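Local coordinates for hypothetical membrane spanning protein (Thermus thermophilus, PDB 2VPZ), which probably serves as the quinone-binding membrane anchor of a polysulfide reductase complex, passing electrons between the quinone pool and its partner subunits, at residues Arg47-Tyr52 against Gly162-Leu167. Residues are numbered along the deposited sequence; the frame is centred on the assembly and turned at random.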
loop_
_atom_site.group_PDB
_atom_site.type_symbol
_atom_site.label_atom_id
_atom_site.label_comp_id
_atom_site.label_asym_id
_atom_site.label_seq_id
_atom_site.Cartn_x
_atom_site.Cartn_y
_atom_site.Cartn_z
ATOM N N ARG C 47 -55.228 7.412 -33.326
ATOM C CA ARG C 47 -54.667 8.041 -34.515
ATOM C C ARG C 47 -53.872 9.334 -34.352
ATOM O O ARG C 47 -52.814 9.524 -34.968
ATOM C CB ARG C 47 -55.766 8.210 -35.562
ATOM C CG ARG C 47 -56.062 6.961 -36.380
ATOM C CD ARG C 47 -55.145 6.936 -37.604
ATOM N NE ARG C 47 -55.279 8.140 -38.427
ATOM C CZ ARG C 47 -54.805 8.274 -39.655
ATOM N NH1 ARG C 47 -54.161 7.251 -40.196
ATOM N NH2 ARG C 47 -54.967 9.399 -40.348
ATOM N N ARG C 48 -54.403 10.228 -33.538
ATOM C CA ARG C 48 -53.756 11.494 -33.284
ATOM C C ARG C 48 -52.687 11.329 -32.191
ATOM O O ARG C 48 -51.746 12.109 -32.133
ATOM C CB ARG C 48 -54.772 12.567 -32.889
ATOM C CG ARG C 48 -55.411 12.324 -31.547
ATOM C CD ARG C 48 -56.553 13.277 -31.312
ATOM N NE ARG C 48 -56.168 14.442 -30.532
ATOM C CZ ARG C 48 -56.633 14.700 -29.318
ATOM N NH1 ARG C 48 -57.498 13.862 -28.771
ATOM N NH2 ARG C 48 -56.233 15.781 -28.660
ATOM N N TYR C 49 -52.809 10.332 -31.318
ATOM C CA TYR C 49 -51.744 10.142 -30.333
ATOM C C TYR C 49 -50.496 9.625 -31.078
ATOM O O TYR C 49 -49.362 9.888 -30.683
ATOM C CB TYR C 49 -52.135 9.222 -29.166
ATOM C CG TYR C 49 -52.744 10.008 -28.011
ATOM C CD1 TYR C 49 -54.117 10.272 -27.967
ATOM C CD2 TYR C 49 -51.934 10.557 -27.015
ATOM C CE1 TYR C 49 -54.669 11.068 -26.964
ATOM C CE2 TYR C 49 -52.469 11.358 -26.006
ATOM C CZ TYR C 49 -53.842 11.612 -25.984
ATOM O OH TYR C 49 -54.385 12.395 -24.990
ATOM N N THR C 50 -50.715 8.934 -32.188
ATOM C CA THR C 50 -49.629 8.435 -32.996
ATOM C C THR C 50 -48.939 9.615 -33.740
ATOM O O THR C 50 -47.700 9.676 -33.852
ATOM C CB THR C 50 -50.135 7.334 -33.986
ATOM O OG1 THR C 50 -50.875 6.356 -33.265
ATOM C CG2 THR C 50 -48.955 6.672 -34.721
ATOM N N LEU C 51 -49.718 10.591 -34.210
ATOM C CA LEU C 51 -49.132 11.754 -34.886
ATOM C C LEU C 51 -48.128 12.476 -33.942
ATOM O O LEU C 51 -47.007 12.789 -34.356
ATOM C CB LEU C 51 -50.186 12.780 -35.394
ATOM C CG LEU C 51 -49.593 14.046 -36.058
ATOM C CD1 LEU C 51 -48.812 13.692 -37.357
ATOM C CD2 LEU C 51 -50.696 15.082 -36.373
ATOM N N TYR C 52 -48.559 12.704 -32.699
ATOM C CA TYR C 52 -47.835 13.358 -31.581
ATOM C C TYR C 52 -46.539 12.646 -31.137
ATOM O O TYR C 52 -45.487 13.276 -30.855
ATOM C CB TYR C 52 -48.748 13.432 -30.360
ATOM C CG TYR C 52 -50.055 14.181 -30.417
ATOM C CD1 TYR C 52 -51.017 13.965 -29.433
ATOM C CD2 TYR C 52 -50.327 15.185 -31.372
ATOM C CE1 TYR C 52 -52.200 14.681 -29.355
ATOM C CE2 TYR C 52 -51.533 15.932 -31.328
ATOM C CZ TYR C 52 -52.466 15.664 -30.310
ATOM O OH TYR C 52 -53.623 16.402 -30.233
ATOM N N GLY C 162 -49.633 13.669 -18.176
ATOM C CA GLY C 162 -49.869 15.053 -17.805
ATOM C C GLY C 162 -50.269 15.870 -19.034
ATOM O O GLY C 162 -51.121 16.765 -18.955
ATOM N N LEU C 163 -49.661 15.547 -20.179
ATOM C CA LEU C 163 -49.915 16.175 -21.498
ATOM C C LEU C 163 -51.325 15.730 -22.013
ATOM O O LEU C 163 -52.156 16.568 -22.421
ATOM C CB LEU C 163 -48.805 15.788 -22.520
ATOM C CG LEU C 163 -48.543 16.542 -23.836
ATOM C CD1 LEU C 163 -48.822 15.638 -25.043
ATOM C CD2 LEU C 163 -49.388 17.830 -23.914
ATOM N N ALA C 164 -51.577 14.417 -21.963
ATOM C CA ALA C 164 -52.853 13.805 -22.361
ATOM C C ALA C 164 -54.035 14.446 -21.622
ATOM O O ALA C 164 -55.096 14.666 -22.216
ATOM C CB ALA C 164 -52.829 12.264 -22.086
ATOM N N ALA C 165 -53.854 14.751 -20.333
ATOM C CA ALA C 165 -54.892 15.383 -19.500
ATOM C C ALA C 165 -55.114 16.882 -19.795
ATOM O O ALA C 165 -56.192 17.420 -19.523
ATOM C CB ALA C 165 -54.586 15.186 -17.997
ATOM N N LEU C 166 -54.101 17.568 -20.332
ATOM C CA LEU C 166 -54.234 18.984 -20.692
ATOM C C LEU C 166 -55.064 19.033 -22.026
ATOM O O LEU C 166 -55.905 19.925 -22.217
ATOM C CB LEU C 166 -52.847 19.681 -20.797
ATOM C CG LEU C 166 -52.106 19.946 -19.453
ATOM C CD1 LEU C 166 -50.699 20.541 -19.691
ATOM C CD2 LEU C 166 -52.944 20.884 -18.569
ATOM N N LEU C 167 -54.842 18.035 -22.887
ATOM C CA LEU C 167 -55.552 17.846 -24.159
ATOM C C LEU C 167 -56.988 17.262 -23.876
ATOM O O LEU C 167 -57.716 16.850 -24.788
ATOM C CB LEU C 167 -54.741 16.932 -25.121
ATOM C CG LEU C 167 -53.271 17.333 -25.401
ATOM C CD1 LEU C 167 -52.664 16.474 -26.526
ATOM C CD2 LEU C 167 -53.183 18.824 -25.773
#
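Within the transmembrane helical bundle of this membrane subunit of the NrfD-like polysulfide reductase family, the start of helix 46-65 meets the end of helix 148-166 through long side chains: Arg48, Tyr49 and Tyr52 span the gap to Ala164 and to Leu167, the residue just past the helix, while the nearest CA atoms, those of Tyr49 and Ala164, stay 8.8 Å apart. No hydrogen bond crosses between 47-52 and 162-167, and the contact rests on van der Waals packing, part of it made by polar side-chain ends against aliphatic carbons. Tyr49 reaches over with the far end of its ring, its OH lying 3.3 Å from CB of Ala164, with ring atom CE2 4.0 Å from the same methyl. The hydroxyl of this buried tyrosine is hydrogen-bonded to Ser169 OG, and the ring also meets that of Trp171, their planes well inclined to each other, which ties Tyr49 to the loop after helix 148-166.

One turn further along helix 46-65, Tyr52 meets Leu167 head-on from its own helix, and its CE1 rests 3.4 Å from Leu167 CD1. The Tyr52 hydroxyl is gripped side-on by Arg48, with NE at 3.2 Å and NH2 at 3.1 Å from OH; both bonds are bent, and the oxygen sits nearly 20° out of the guanidinium plane. With CG set between the backbone N and the carbonyl carbon (chi1 68°) and a kink at chi3 (-96°), the Arg48 chain brings NE and NH2 up to the Tyr52 oxygen, while its NH1 forms a salt bridge with Glu45. A leucine in place of Tyr52 would probably leave Arg48 NE and NH2 without this shared acceptor and Leu167 CD1 without its aromatic neighbour. Beyond the hydroxyl, the Arg48 and Leu167 side chains run alongside each other with opposed headings, Arg48 NH2 lying 4.0 Å from Leu167 CB.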